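Histidine triad (HIT) protein (Marinobacter aquaeolei, PDB 3OHE) is a histidine triad (HIT) family protein that binds calcium ions and probably acts as a hydrolase or transferase on nucleotide-like substrates. Local coordinates at residues A[71-76]-A[127-132]; A[30-35]-A[93-98]; A[26-31]-A[115-120]; A[16-21]-A[38-43]. All coordinates share one frame; numbering follows the deposited sequence. Where two conformers were deposited one is given.

Interaction 2 is the buried one: it pairs two central strands of the antiparallel sheet and mixes backbone bonds with tryptophan and histidine chemistry. The others are partly buried. Interaction 3 starts from the same loop at Asn30 and Thr31 and ties it by polar bonds round a sandwiched tyrosine to the approach of helix 119-135. Interaction 1 takes up that same helix farther on, where aliphatic packing and a single lysine bond join it to the end of helix 52-72; Phe73 O and Tyr98 OH connect it to interaction 2. Interaction 4, at the far end of strand 34-39, replaces aromatic packing with an arginine that reaches backbone carbonyls.

Interaction 1: A[71-76]-A[127-132]; sequences ELFGGD and AKLQPL
Leu72 is aimed at helix 119-135, and its CD2 meets CD2 of Leu129 at 3.6 Å. Its CD1 lies 3.7 Å from CG of Lys128, whose methylene chain slides past the leucine in the opposite direction. The Phe73 ring adds a looser touch, CE2 to Leu129 CD2 at 4.3 Å. Leucine suits a seam between helices because its two methyls can serve two neighbours at once. The place is the C-terminal end of helix 52-72, closed by a Schellman motif in which Gly74, with its positive phi, is the C-prime residue. The polar part is one hydrogen bond: in the conformer described, Lys128 NZ donates to Leu72 O at 3.1 Å, from above the carbonyl plane. The side chain has a second position, so the bond is probably not permanent. Fully extended, with chi1 -162°, the lysine brings its ammonium to the helix end, where it would probably interact well with the helix dipole. NZ lies 3.7 Å from CD1 of Phe73, at a slant to the ring.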
loop_
_atom_site.group_PDB
_atom_site.type_symbol
_atom_site.label_atom_id
_atom_site.label_comp_id
_atom_site.label_asym_id
_atom_site.label_seq_id
_atom_site.Cartn_x
_atom_site.Cartn_y
_atom_site.Cartn_z
ATOM N N GLU A 71 -13.477 -10.137 7.057
ATOM C CA GLU A 71 -14.529 -10.996 7.609
ATOM C C GLU A 71 -15.732 -11.073 6.650
ATOM O O GLU A 71 -16.296 -12.147 6.428
ATOM C CB GLU A 71 -14.911 -10.553 9.010
ATOM C CG GLU A 71 -15.812 -11.575 9.711
ATOM C CD GLU A 71 -15.140 -12.842 10.227
ATOM O OE1 GLU A 71 -13.884 -12.969 10.182
ATOM O OE2 GLU A 71 -15.885 -13.728 10.720
ATOM N N LEU A 72 -16.143 -9.945 6.097
ATOM C CA LEU A 72 -17.331 -9.869 5.272
ATOM C C LEU A 72 -17.216 -10.735 4.014
ATOM O O LEU A 72 -18.204 -11.316 3.547
ATOM C CB LEU A 72 -17.578 -8.424 4.865
ATOM C CG LEU A 72 -18.880 -8.078 4.199
ATOM C CD1 LEU A 72 -20.037 -8.311 5.183
ATOM C CD2 LEU A 72 -18.875 -6.605 3.745
ATOM N N PHE A 73 -16.008 -10.782 3.457
ATOM C CA PHE A 73 -15.771 -11.515 2.222
ATOM C C PHE A 73 -14.988 -12.824 2.477
ATOM O O PHE A 73 -14.600 -13.493 1.541
ATOM C CB PHE A 73 -15.014 -10.608 1.219
ATOM C CG PHE A 73 -15.815 -9.433 0.741
ATOM C CD1 PHE A 73 -16.870 -9.630 -0.121
ATOM C CD2 PHE A 73 -15.543 -8.155 1.168
ATOM C CE1 PHE A 73 -17.635 -8.562 -0.565
ATOM C CE2 PHE A 73 -16.311 -7.096 0.742
ATOM C CZ PHE A 73 -17.332 -7.281 -0.108
ATOM N N GLY A 74 -14.756 -13.183 3.735
ATOM C CA GLY A 74 -14.035 -14.408 4.100
ATOM C C GLY A 74 -12.703 -14.553 3.401
ATOM O O GLY A 74 -12.394 -15.602 2.831
ATOM N N GLY A 75 -11.914 -13.487 3.446
ATOM C CA GLY A 75 -10.674 -13.450 2.682
ATOM C C GLY A 75 -9.528 -14.216 3.295
ATOM O O GLY A 75 -9.526 -14.534 4.494
ATOM N N ASP A 76 -8.531 -14.518 2.466
ATOM C CA ASP A 76 -7.301 -15.108 2.948
ATOM C C ASP A 76 -6.218 -14.087 3.310
ATOM O O ASP A 76 -5.445 -14.307 4.252
ATOM C CB ASP A 76 -6.719 -16.115 1.956
ATOM C CG ASP A 76 -7.591 -17.348 1.773
ATOM O OD1 ASP A 76 -8.287 -17.746 2.740
ATOM O OD2 ASP A 76 -7.620 -17.915 0.649
ATOM N N ALA A 127 -25.011 -3.150 -0.479
ATOM C CA ALA A 127 -25.819 -3.446 0.694
ATOM C C ALA A 127 -24.983 -4.180 1.747
ATOM O O ALA A 127 -25.061 -3.846 2.956
ATOM C CB ALA A 127 -27.080 -4.256 0.299
ATOM N N LYS A 128 -24.195 -5.159 1.293
ATOM C CA LYS A 128 -23.353 -5.980 2.168
ATOM C C LYS A 128 -22.392 -5.099 2.978
ATOM O O LYS A 128 -22.096 -5.379 4.144
ATOM C CB LYS A 128 -22.540 -6.977 1.309
ATOM C CG LYS A 128 -21.954 -8.175 2.046
ATOM C CD LYS A 128 -21.218 -9.132 1.091
ATOM C CE LYS A 128 -20.818 -10.425 1.791
ATOM N NZ LYS A 128 -19.938 -11.297 0.973
ATOM N N LEU A 129 -21.920 -4.022 2.351
ATOM C CA LEU A 129 -20.945 -3.120 2.936
ATOM C C LEU A 129 -21.507 -1.993 3.803
ATOM O O LEU A 129 -20.742 -1.282 4.450
ATOM C CB LEU A 129 -20.030 -2.517 1.838
ATOM C CG LEU A 129 -18.893 -3.442 1.393
ATOM C CD1 LEU A 129 -18.373 -3.039 -0.016
ATOM C CD2 LEU A 129 -17.766 -3.422 2.446
ATOM N N GLN A 130 -22.817 -1.786 3.826
ATOM C CA GLN A 130 -23.305 -0.611 4.545
ATOM C C GLN A 130 -23.007 -0.611 6.059
ATOM O O GLN A 130 -22.644 0.437 6.585
ATOM C CB GLN A 130 -24.785 -0.324 4.251
ATOM C CG GLN A 130 -25.093 0.075 2.795
ATOM C CD GLN A 130 -24.229 1.239 2.294
ATOM O OE1 GLN A 130 -24.296 2.334 2.852
ATOM N NE2 GLN A 130 -23.379 1.002 1.286
ATOM N N PRO A 131 -23.128 -1.763 6.765
ATOM C CA PRO A 131 -22.758 -1.710 8.195
ATOM C C PRO A 131 -21.317 -1.229 8.437
ATOM O O PRO A 131 -21.030 -0.390 9.309
ATOM C CB PRO A 131 -23.042 -3.128 8.690
ATOM C CG PRO A 131 -24.084 -3.627 7.759
ATOM C CD PRO A 131 -23.791 -3.030 6.417
ATOM N N LEU A 132 -20.410 -1.740 7.629
ATOM C CA LEU A 132 -18.995 -1.423 7.776
ATOM C C LEU A 132 -18.801 0.061 7.435
ATOM O O LEU A 132 -18.081 0.780 8.117
ATOM C CB LEU A 132 -18.164 -2.342 6.863
ATOM C CG LEU A 132 -16.643 -2.145 6.926
ATOM C CD1 LEU A 132 -16.150 -2.192 8.367
ATOM C CD2 LEU A 132 -15.969 -3.162 6.013
#

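Interaction 2: A[30-35]-A[93-98]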
loop_
_atom_site.group_PDB
_atom_site.type_symbol
_atom_site.label_atom_id
_atom_site.label_comp_id
_atom_site.label_asym_id
_atom_site.label_seq_id
_atom_site.Cartn_x
_atom_site.Cartn_y
_atom_site.Cartn_z
ATOM N N ASN A 30 -15.401 -7.220 -10.928
ATOM C CA ASN A 30 -15.964 -8.148 -9.971
ATOM C C ASN A 30 -15.079 -9.375 -9.756
ATOM O O ASN A 30 -15.441 -10.284 -9.005
ATOM C CB ASN A 30 -17.405 -8.527 -10.302
ATOM C CG ASN A 30 -17.516 -9.441 -11.494
ATOM O OD1 ASN A 30 -16.532 -10.004 -11.944
ATOM N ND2 ASN A 30 -18.743 -9.620 -11.999
ATOM N N THR A 31 -13.901 -9.386 -10.376
ATOM C CA THR A 31 -12.945 -10.491 -10.242
ATOM C C THR A 31 -12.423 -10.617 -8.793
ATOM O O THR A 31 -12.143 -11.724 -8.339
ATOM C CB THR A 31 -11.787 -10.329 -11.252
ATOM O OG1 THR A 31 -12.354 -10.197 -12.560
ATOM C CG2 THR A 31 -10.811 -11.547 -11.244
ATOM N N TRP A 32 -12.286 -9.493 -8.088
ATOM C CA TRP A 32 -11.860 -9.447 -6.681
ATOM C C TRP A 32 -12.700 -8.411 -5.957
ATOM O O TRP A 32 -13.035 -7.411 -6.572
ATOM C CB TRP A 32 -10.370 -9.029 -6.490
ATOM C CG TRP A 32 -9.385 -9.832 -7.211
ATOM C CD1 TRP A 32 -8.742 -10.965 -6.766
ATOM C CD2 TRP A 32 -8.946 -9.629 -8.539
ATOM N NE1 TRP A 32 -7.920 -11.438 -7.728
ATOM C CE2 TRP A 32 -8.010 -10.660 -8.828
ATOM C CE3 TRP A 32 -9.179 -8.626 -9.496
ATOM C CZ2 TRP A 32 -7.375 -10.754 -10.041
ATOM C CZ3 TRP A 32 -8.566 -8.723 -10.675
ATOM C CH2 TRP A 32 -7.644 -9.791 -10.948
ATOM N N PRO A 33 -12.974 -8.591 -4.641
ATOM C CA PRO A 33 -13.577 -7.520 -3.834
ATOM C C PRO A 33 -12.560 -6.408 -3.656
ATOM O O PRO A 33 -11.498 -6.632 -3.042
ATOM C CB PRO A 33 -13.930 -8.228 -2.513
ATOM C CG PRO A 33 -13.889 -9.727 -2.827
ATOM C CD PRO A 33 -12.811 -9.838 -3.847
ATOM N N TRP A 34 -12.846 -5.239 -4.196
ATOM C CA TRP A 34 -11.824 -4.186 -4.360
ATOM C C TRP A 34 -12.491 -2.841 -4.118
ATOM O O TRP A 34 -13.353 -2.412 -4.885
ATOM C CB TRP A 34 -11.230 -4.331 -5.757
ATOM C CG TRP A 34 -10.141 -3.398 -6.168
ATOM C CD1 TRP A 34 -9.697 -2.276 -5.570
ATOM C CD2 TRP A 34 -9.377 -3.560 -7.354
ATOM N NE1 TRP A 34 -8.674 -1.721 -6.321
ATOM C CE2 TRP A 34 -8.477 -2.489 -7.442
ATOM C CE3 TRP A 34 -9.410 -4.491 -8.396
ATOM C CZ2 TRP A 34 -7.595 -2.365 -8.524
ATOM C CZ3 TRP A 34 -8.535 -4.363 -9.442
ATOM C CH2 TRP A 34 -7.642 -3.319 -9.498
ATOM N N VAL A 35 -12.105 -2.209 -3.006
ATOM C CA VAL A 35 -12.681 -0.933 -2.561
ATOM C C VAL A 35 -11.553 0.103 -2.464
ATOM O O VAL A 35 -10.448 -0.209 -1.961
ATOM C CB VAL A 35 -13.402 -1.108 -1.219
ATOM C CG1 VAL A 35 -13.866 0.238 -0.643
ATOM C CG2 VAL A 35 -14.597 -2.072 -1.373
ATOM N N HIS A 93 -6.129 1.583 -2.422
ATOM C CA HIS A 93 -6.722 0.293 -2.819
ATOM C C HIS A 93 -6.779 -0.670 -1.663
ATOM O O HIS A 93 -5.806 -0.804 -0.936
ATOM C CB HIS A 93 -5.864 -0.361 -3.909
ATOM C CG HIS A 93 -5.728 0.435 -5.157
ATOM N ND1 HIS A 93 -6.717 0.472 -6.107
ATOM C CD2 HIS A 93 -4.692 1.159 -5.626
ATOM C CE1 HIS A 93 -6.298 1.224 -7.105
ATOM N NE2 HIS A 93 -5.078 1.654 -6.839
ATOM N N HIS A 94 -7.915 -1.362 -1.526
ATOM C CA HIS A 94 -8.116 -2.432 -0.542
ATOM C C HIS A 94 -8.710 -3.631 -1.279
ATOM O O HIS A 94 -9.856 -3.562 -1.729
ATOM C CB HIS A 94 -9.069 -1.988 0.575
ATOM C CG HIS A 94 -8.642 -0.755 1.290
ATOM N ND1 HIS A 94 -8.748 0.500 0.742
ATOM C CD2 HIS A 94 -8.071 -0.592 2.495
ATOM C CE1 HIS A 94 -8.250 1.379 1.599
ATOM N NE2 HIS A 94 -7.837 0.747 2.676
ATOM N N ILE A 95 -7.897 -4.672 -1.437
ATOM C CA ILE A 95 -8.280 -5.813 -2.289
ATOM C C ILE A 95 -8.233 -7.090 -1.452
ATOM O O ILE A 95 -7.204 -7.402 -0.848
ATOM C CB ILE A 95 -7.361 -5.944 -3.500
ATOM C CG1 ILE A 95 -7.215 -4.590 -4.234
ATOM C CG2 ILE A 95 -7.901 -7.031 -4.451
ATOM C CD1 ILE A 95 -6.147 -4.557 -5.295
ATOM N N VAL A 96 -9.362 -7.779 -1.355
ATOM C CA VAL A 96 -9.408 -9.089 -0.701
ATOM C C VAL A 96 -8.869 -10.148 -1.640
ATOM O O VAL A 96 -9.300 -10.243 -2.785
ATOM C CB VAL A 96 -10.850 -9.443 -0.251
ATOM C CG1 VAL A 96 -10.864 -10.840 0.388
ATOM C CG2 VAL A 96 -11.403 -8.416 0.685
ATOM N N ARG A 97 -7.910 -10.926 -1.140
ATOM C CA ARG A 97 -7.300 -11.995 -1.928
ATOM C C ARG A 97 -7.635 -13.368 -1.352
ATOM O O ARG A 97 -7.859 -13.509 -0.134
ATOM C CB ARG A 97 -5.763 -11.841 -1.949
ATOM C CG ARG A 97 -5.281 -10.510 -2.447
ATOM C CD ARG A 97 -5.719 -10.193 -3.865
ATOM N NE ARG A 97 -5.308 -11.236 -4.807
ATOM C CZ ARG A 97 -4.132 -11.288 -5.407
ATOM N NH1 ARG A 97 -3.221 -10.375 -5.197
ATOM N NH2 ARG A 97 -3.857 -12.296 -6.226
ATOM N N TYR A 98 -7.634 -14.359 -2.242
ATOM C CA TYR A 98 -7.893 -15.737 -1.887
ATOM C C TYR A 98 -6.816 -16.592 -2.538
ATOM O O TYR A 98 -6.443 -16.342 -3.670
ATOM C CB TYR A 98 -9.258 -16.211 -2.386
ATOM C CG TYR A 98 -10.422 -15.346 -1.966
ATOM C CD1 TYR A 98 -11.100 -15.589 -0.794
ATOM C CD2 TYR A 98 -10.862 -14.319 -2.763
ATOM C CE1 TYR A 98 -12.176 -14.787 -0.423
ATOM C CE2 TYR A 98 -11.907 -13.540 -2.422
ATOM C CZ TYR A 98 -12.596 -13.787 -1.259
ATOM O OH TYR A 98 -13.663 -12.979 -0.934
#
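Trp34 and Ile95 face each other as a non-hydrogen-bonded pair of antiparallel strands 34-39 and 92-97. From CB the indole of Trp34 is carried alongside Ile95, because CG stands anti to the backbone N (chi1 -179°). CG1 of Ile95 stands over the face of the five-membered ring, 3.6 Å from its centroid, in a CH-pi contact. Farther along, CE2 meets Ile95 CD1 at 3.8 Å. At the rim, NE1 donates to His93 ND1 at 2.9 Å, in the plane of the indole but tilted from that of the imidazole. Backbone bonds set the register: Val35 N to His94 O, 2.9 Å, and Val96 N to Pro33 O, 3.0 Å. Pro33 has no N-H to return the latter bond, which suits the end of the strand pairing; its ring rests on Val96. Val35 O is gripped twice, by His94 N at 2.8 Å and by His94 ND1 at 3.3 Å, while His94 NE2 turns to Ser62. His93, like His91, probably belongs to the histidine motif that names the family, whereas His94 lies on the face of Val35. The indole N-H bond to ND1 ties the imidazole to the tryptophan and helps fix the ring's rotation.

Interaction 3: A[26-31]-A[115-120]; sequences LMNDNT and VPYTEE
Three donors converge on OD1 of Asp29. Val115 N reaches it across the contact at 3.0 Å, from above the carboxylate plane, while Thr31 OG1 comes in on the syn side at 2.7 Å and Thr31 N closes an Asx turn. A carboxylate suits this place because one of its oxygens can accept several hydrogen bonds, and the grip pins the loop; OD2 binds a glycerol, probably from the crystallisation liquor. The exchange is returned by the backbone, with Asn30 N donating to Val115 O at 2.8 Å. Asn28, centre of an inverse gamma turn, supplies another acceptor: its OD1 takes the N-H of Tyr117 at 2.9 Å and lies at the edge of the tyrosine ring, the amide and ring being nearly coplanar.

The ring itself is sandwiched. Asn30 CB stands 3.6 Å from its centroid over one face, and Leu26 CD2 stands 3.7 Å from it over the opposite face, both as CH-pi contacts. Asn30 can offer CB this way while its ND2 bonds to Gln121. Beyond the ring, Tyr117 OH lies 2.7 Å from a water that also bonds to Met27 O. A second water links Asn28 ND2 with Tyr117 O. Thr118 N-caps helix 119-135, so the contact anchors the start of that helix to the end of strand 22-27, with Val125 of the helix packing on both Leu26 and Tyr117.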
loop_
_atom_site.group_PDB
_atom_site.type_symbol
_atom_site.label_atom_id
_atom_site.label_comp_id
_atom_site.label_asym_id
_atom_site.label_seq_id
_atom_site.Cartn_x
_atom_site.Cartn_y
_atom_site.Cartn_z
ATOM N N LEU A 26 -16.280 1.395 -5.186
ATOM C CA LEU A 26 -16.123 0.012 -5.607
ATOM C C LEU A 26 -15.399 -0.014 -6.955
ATOM O O LEU A 26 -15.911 0.529 -7.931
ATOM C CB LEU A 26 -17.487 -0.626 -5.804
ATOM C CG LEU A 26 -17.541 -2.106 -6.216
ATOM C CD1 LEU A 26 -16.996 -2.991 -5.077
ATOM C CD2 LEU A 26 -18.995 -2.461 -6.609
HETATM N N MSE A 27 -14.234 -0.622 -7.023
HETATM C CA MSE A 27 -13.569 -0.812 -8.329
HETATM C C MSE A 27 -14.465 -1.703 -9.164
HETATM O O MSE A 27 -14.860 -2.764 -8.696
HETATM C CB MSE A 27 -12.166 -1.410 -8.162
HETATM C CG MSE A 27 -11.420 -1.522 -9.469
HETATM SE SE MSE A 27 -10.969 0.203 -10.261
HETATM C CE MSE A 27 -9.175 0.296 -9.575
ATOM N N ASN A 28 -14.785 -1.259 -10.388
ATOM C CA ASN A 28 -15.762 -1.961 -11.215
ATOM C C ASN A 28 -15.185 -3.168 -11.967
ATOM O O ASN A 28 -15.241 -3.239 -13.197
ATOM C CB ASN A 28 -16.441 -0.983 -12.193
ATOM C CG ASN A 28 -17.687 -1.569 -12.798
ATOM O OD1 ASN A 28 -18.302 -2.489 -12.238
ATOM N ND2 ASN A 28 -18.057 -1.065 -13.960
ATOM N N ASP A 29 -14.595 -4.060 -11.186
ATOM C CA ASP A 29 -14.043 -5.333 -11.622
ATOM C C ASP A 29 -14.460 -6.337 -10.574
ATOM O O ASP A 29 -13.945 -6.315 -9.454
ATOM C CB ASP A 29 -12.514 -5.262 -11.779
ATOM C CG ASP A 29 -11.926 -6.558 -12.334
ATOM O OD1 ASP A 29 -12.718 -7.516 -12.589
ATOM O OD2 ASP A 29 -10.683 -6.622 -12.455
ATOM N N ASN A 30 -15.401 -7.220 -10.928
ATOM C CA ASN A 30 -15.964 -8.148 -9.971
ATOM C C ASN A 30 -15.079 -9.375 -9.756
ATOM O O ASN A 30 -15.441 -10.284 -9.005
ATOM C CB ASN A 30 -17.405 -8.527 -10.302
ATOM C CG ASN A 30 -17.516 -9.441 -11.494
ATOM O OD1 ASN A 30 -16.532 -10.004 -11.944
ATOM N ND2 ASN A 30 -18.743 -9.620 -11.999
ATOM N N THR A 31 -13.901 -9.386 -10.376
ATOM C CA THR A 31 -12.945 -10.491 -10.242
ATOM C C THR A 31 -12.423 -10.617 -8.793
ATOM O O THR A 31 -12.143 -11.724 -8.339
ATOM C CB THR A 31 -11.787 -10.329 -11.252
ATOM O OG1 THR A 31 -12.354 -10.197 -12.560
ATOM C CG2 THR A 31 -10.811 -11.547 -11.244
ATOM N N VAL A 115 -14.021 -7.265 -15.277
ATOM C CA VAL A 115 -15.375 -7.713 -15.547
ATOM C C VAL A 115 -16.315 -6.775 -14.765
ATOM O O VAL A 115 -16.323 -6.803 -13.529
ATOM C CB VAL A 115 -15.564 -9.178 -15.135
ATOM C CG1 VAL A 115 -17.016 -9.629 -15.325
ATOM C CG2 VAL A 115 -14.576 -10.065 -15.900
ATOM N N PRO A 116 -17.120 -5.961 -15.467
ATOM C CA PRO A 116 -17.970 -5.014 -14.740
ATOM C C PRO A 116 -19.041 -5.740 -13.907
ATOM O O PRO A 116 -19.521 -6.817 -14.270
ATOM C CB PRO A 116 -18.636 -4.201 -15.847
ATOM C CG PRO A 116 -18.531 -5.072 -17.078
ATOM C CD PRO A 116 -17.278 -5.875 -16.930
ATOM N N TYR A 117 -19.400 -5.141 -12.793
ATOM C CA TYR A 117 -20.497 -5.615 -11.986
ATOM C C TYR A 117 -21.796 -5.493 -12.756
ATOM O O TYR A 117 -22.080 -4.452 -13.363
ATOM C CB TYR A 117 -20.605 -4.783 -10.682
ATOM C CG TYR A 117 -19.589 -5.158 -9.628
ATOM C CD1 TYR A 117 -18.277 -4.730 -9.682
ATOM C CD2 TYR A 117 -19.961 -5.968 -8.554
ATOM C CE1 TYR A 117 -17.378 -5.100 -8.701
ATOM C CE2 TYR A 117 -19.069 -6.358 -7.578
ATOM C CZ TYR A 117 -17.754 -5.936 -7.667
ATOM O OH TYR A 117 -16.890 -6.328 -6.674
ATOM N N THR A 118 -22.626 -6.519 -12.660
ATOM C CA THR A 118 -24.013 -6.354 -13.087
ATOM C C THR A 118 -24.746 -5.466 -12.070
ATOM O O THR A 118 -24.246 -5.217 -10.984
ATOM C CB THR A 118 -24.740 -7.708 -13.146
ATOM O OG1 THR A 118 -24.901 -8.188 -11.807
ATOM C CG2 THR A 118 -23.995 -8.739 -13.990
ATOM N N GLU A 119 -25.938 -5.014 -12.442
ATOM C CA GLU A 119 -26.754 -4.185 -11.576
ATOM C C GLU A 119 -27.007 -4.870 -10.240
ATOM O O GLU A 119 -26.900 -4.254 -9.177
ATOM C CB GLU A 119 -28.100 -3.922 -12.256
ATOM C CG GLU A 119 -28.971 -2.961 -11.483
ATOM C CD GLU A 119 -30.336 -2.793 -12.126
ATOM O OE1 GLU A 119 -30.406 -2.901 -13.383
ATOM O OE2 GLU A 119 -31.327 -2.552 -11.397
ATOM N N GLU A 120 -27.385 -6.140 -10.291
ATOM C CA GLU A 120 -27.698 -6.863 -9.068
ATOM C C GLU A 120 -26.457 -7.159 -8.223
ATOM O O GLU A 120 -26.526 -7.136 -6.997
ATOM C CB GLU A 120 -28.498 -8.138 -9.377
ATOM C CG GLU A 120 -28.819 -9.005 -8.158
ATOM C CD GLU A 120 -29.691 -8.315 -7.117
ATOM O OE1 GLU A 120 -30.665 -7.641 -7.501
ATOM O OE2 GLU A 120 -29.372 -8.404 -5.910
HETATM O O HOH W 1 -14.542 -5.042 -6.802
HETATM O O HOH W 2 -20.976 -1.945 -13.972
#

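Interaction 4: A[16-21]-A[38-43]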
loop_
_atom_site.group_PDB
_atom_site.type_symbol
_atom_site.label_atom_id
_atom_site.label_comp_id
_atom_site.label_asym_id
_atom_site.label_seq_id
_atom_site.Cartn_x
_atom_site.Cartn_y
_atom_site.Cartn_z
ATOM N N LEU A 16 -19.941 3.627 -3.352
ATOM C CA LEU A 16 -20.539 2.854 -2.272
ATOM C C LEU A 16 -21.079 3.723 -1.140
ATOM O O LEU A 16 -22.094 3.368 -0.501
ATOM C CB LEU A 16 -19.513 1.892 -1.685
ATOM C CG LEU A 16 -19.046 0.787 -2.615
ATOM C CD1 LEU A 16 -17.723 0.171 -2.100
ATOM C CD2 LEU A 16 -20.141 -0.291 -2.759
ATOM N N GLY A 17 -20.408 4.836 -0.854
ATOM C CA GLY A 17 -20.790 5.689 0.265
ATOM C C GLY A 17 -19.670 6.643 0.601
ATOM O O GLY A 17 -18.764 6.878 -0.231
ATOM N N GLU A 18 -19.763 7.203 1.802
ATOM C CA GLU A 18 -18.829 8.226 2.268
ATOM C C GLU A 18 -18.409 7.910 3.693
ATOM O O GLU A 18 -19.267 7.733 4.572
ATOM C CB GLU A 18 -19.519 9.604 2.305
ATOM C CG GLU A 18 -20.046 10.052 0.971
ATOM C CD GLU A 18 -20.883 11.324 1.004
ATOM O OE1 GLU A 18 -21.374 11.702 2.086
ATOM O OE2 GLU A 18 -21.040 11.901 -0.094
ATOM N N SER A 19 -17.114 7.904 3.933
ATOM C CA SER A 19 -16.611 7.925 5.301
ATOM C C SER A 19 -16.463 9.392 5.735
ATOM O O SER A 19 -16.721 10.318 4.950
ATOM C CB SER A 19 -15.286 7.220 5.375
ATOM O OG SER A 19 -14.315 7.882 4.593
ATOM N N ARG A 20 -15.982 9.614 6.950
ATOM C CA ARG A 20 -15.773 10.968 7.430
ATOM C C ARG A 20 -14.827 11.727 6.507
ATOM O O ARG A 20 -15.107 12.877 6.133
ATOM C CB ARG A 20 -15.259 10.963 8.864
ATOM C CG ARG A 20 -15.383 12.324 9.557
ATOM C CD ARG A 20 -15.020 12.293 11.023
ATOM N NE ARG A 20 -15.935 11.387 11.729
ATOM C CZ ARG A 20 -15.853 11.115 13.023
ATOM N NH1 ARG A 20 -14.888 11.651 13.754
ATOM N NH2 ARG A 20 -16.709 10.253 13.569
ATOM N N LEU A 21 -13.741 11.080 6.072
ATOM C CA LEU A 21 -12.748 11.743 5.235
ATOM C C LEU A 21 -12.837 11.439 3.731
ATOM O O LEU A 21 -12.360 12.258 2.937
ATOM C CB LEU A 21 -11.349 11.342 5.761
ATOM C CG LEU A 21 -10.117 11.899 5.025
ATOM C CD1 LEU A 21 -10.077 13.419 5.151
ATOM C CD2 LEU A 21 -8.852 11.252 5.586
ATOM N N VAL A 38 -10.854 7.436 -1.250
ATOM C CA VAL A 38 -10.326 8.664 -1.860
ATOM C C VAL A 38 -10.546 9.812 -0.865
ATOM O O VAL A 38 -11.666 10.312 -0.715
ATOM C CB VAL A 38 -10.986 9.016 -3.177
ATOM C CG1 VAL A 38 -10.205 10.164 -3.852
ATOM C CG2 VAL A 38 -11.071 7.786 -4.117
ATOM N N PRO A 39 -9.472 10.270 -0.176
ATOM C CA PRO A 39 -9.646 11.383 0.750
ATOM C C PRO A 39 -10.114 12.636 -0.006
ATOM O O PRO A 39 -9.559 12.971 -1.052
ATOM C CB PRO A 39 -8.233 11.596 1.325
ATOM C CG PRO A 39 -7.547 10.346 1.098
ATOM C CD PRO A 39 -8.112 9.716 -0.132
ATOM N N ARG A 40 -11.138 13.289 0.539
ATOM C CA ARG A 40 -11.744 14.456 -0.123
ATOM C C ARG A 40 -10.943 15.720 0.217
ATOM O O ARG A 40 -11.432 16.640 0.868
ATOM C CB ARG A 40 -13.196 14.624 0.287
ATOM C CG ARG A 40 -14.118 13.527 -0.233
ATOM C CD ARG A 40 -15.581 13.880 0.044
ATOM N NE ARG A 40 -15.794 13.856 1.475
ATOM C CZ ARG A 40 -16.068 12.734 2.147
ATOM N NH1 ARG A 40 -16.388 11.625 1.495
ATOM N NH2 ARG A 40 -16.105 12.710 3.453
ATOM N N VAL A 41 -9.705 15.739 -0.231
ATOM C CA VAL A 41 -8.758 16.832 0.023
ATOM C C VAL A 41 -8.127 17.138 -1.332
ATOM O O VAL A 41 -7.561 16.251 -1.960
ATOM C CB VAL A 41 -7.691 16.442 1.050
ATOM C CG1 VAL A 41 -6.712 17.609 1.272
ATOM C CG2 VAL A 41 -8.317 16.000 2.380
ATOM N N SER A 42 -8.222 18.367 -1.817
ATOM C CA SER A 42 -7.709 18.695 -3.138
ATOM C C SER A 42 -6.185 18.621 -3.203
ATOM O O SER A 42 -5.497 18.919 -2.238
ATOM C CB SER A 42 -8.210 20.068 -3.582
ATOM O OG SER A 42 -7.622 21.097 -2.797
ATOM N N GLY A 43 -5.703 18.273 -4.376
ATOM C CA GLY A 43 -4.286 18.419 -4.727
ATOM C C GLY A 43 -3.319 17.471 -4.027
ATOM O O GLY A 43 -2.137 17.785 -3.960
#
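The turn joining strands 13-18 and 22-27 meets the end of strand 34-39 here, at one end of the antiparallel sheet. Arg40 spans the gap: its NH2 donates to Ser19 O at 2.9 Å, almost straight at 176° and within the guanidinium plane, and Arg20 O also lies 2.9 Å from NH2. A bend at chi3 (-67°) curls the chain back so that Leu21 O lies over one face of the guanidinium. That same oxygen accepts from Arg40 N at 2.9 Å, so main chain and side chain of one residue both engage the turn. Arginine suits the place because its flat head has several N-H groups: NH1 is left for a salt bridge to Asp23. Below the polar layer, Leu21 CG packs on Pro39 CB and its CD1 on Val41 CG2, each pair 4.2 Å apart. Arg40 is the centre of an inverse gamma turn, and the classic beta bulge of Leu16 and Gly17 opposite Val24 marks a beta-hairpin, 13-27, its turn fastened to adjacent strand 34-39 in the HIT-fold sheet.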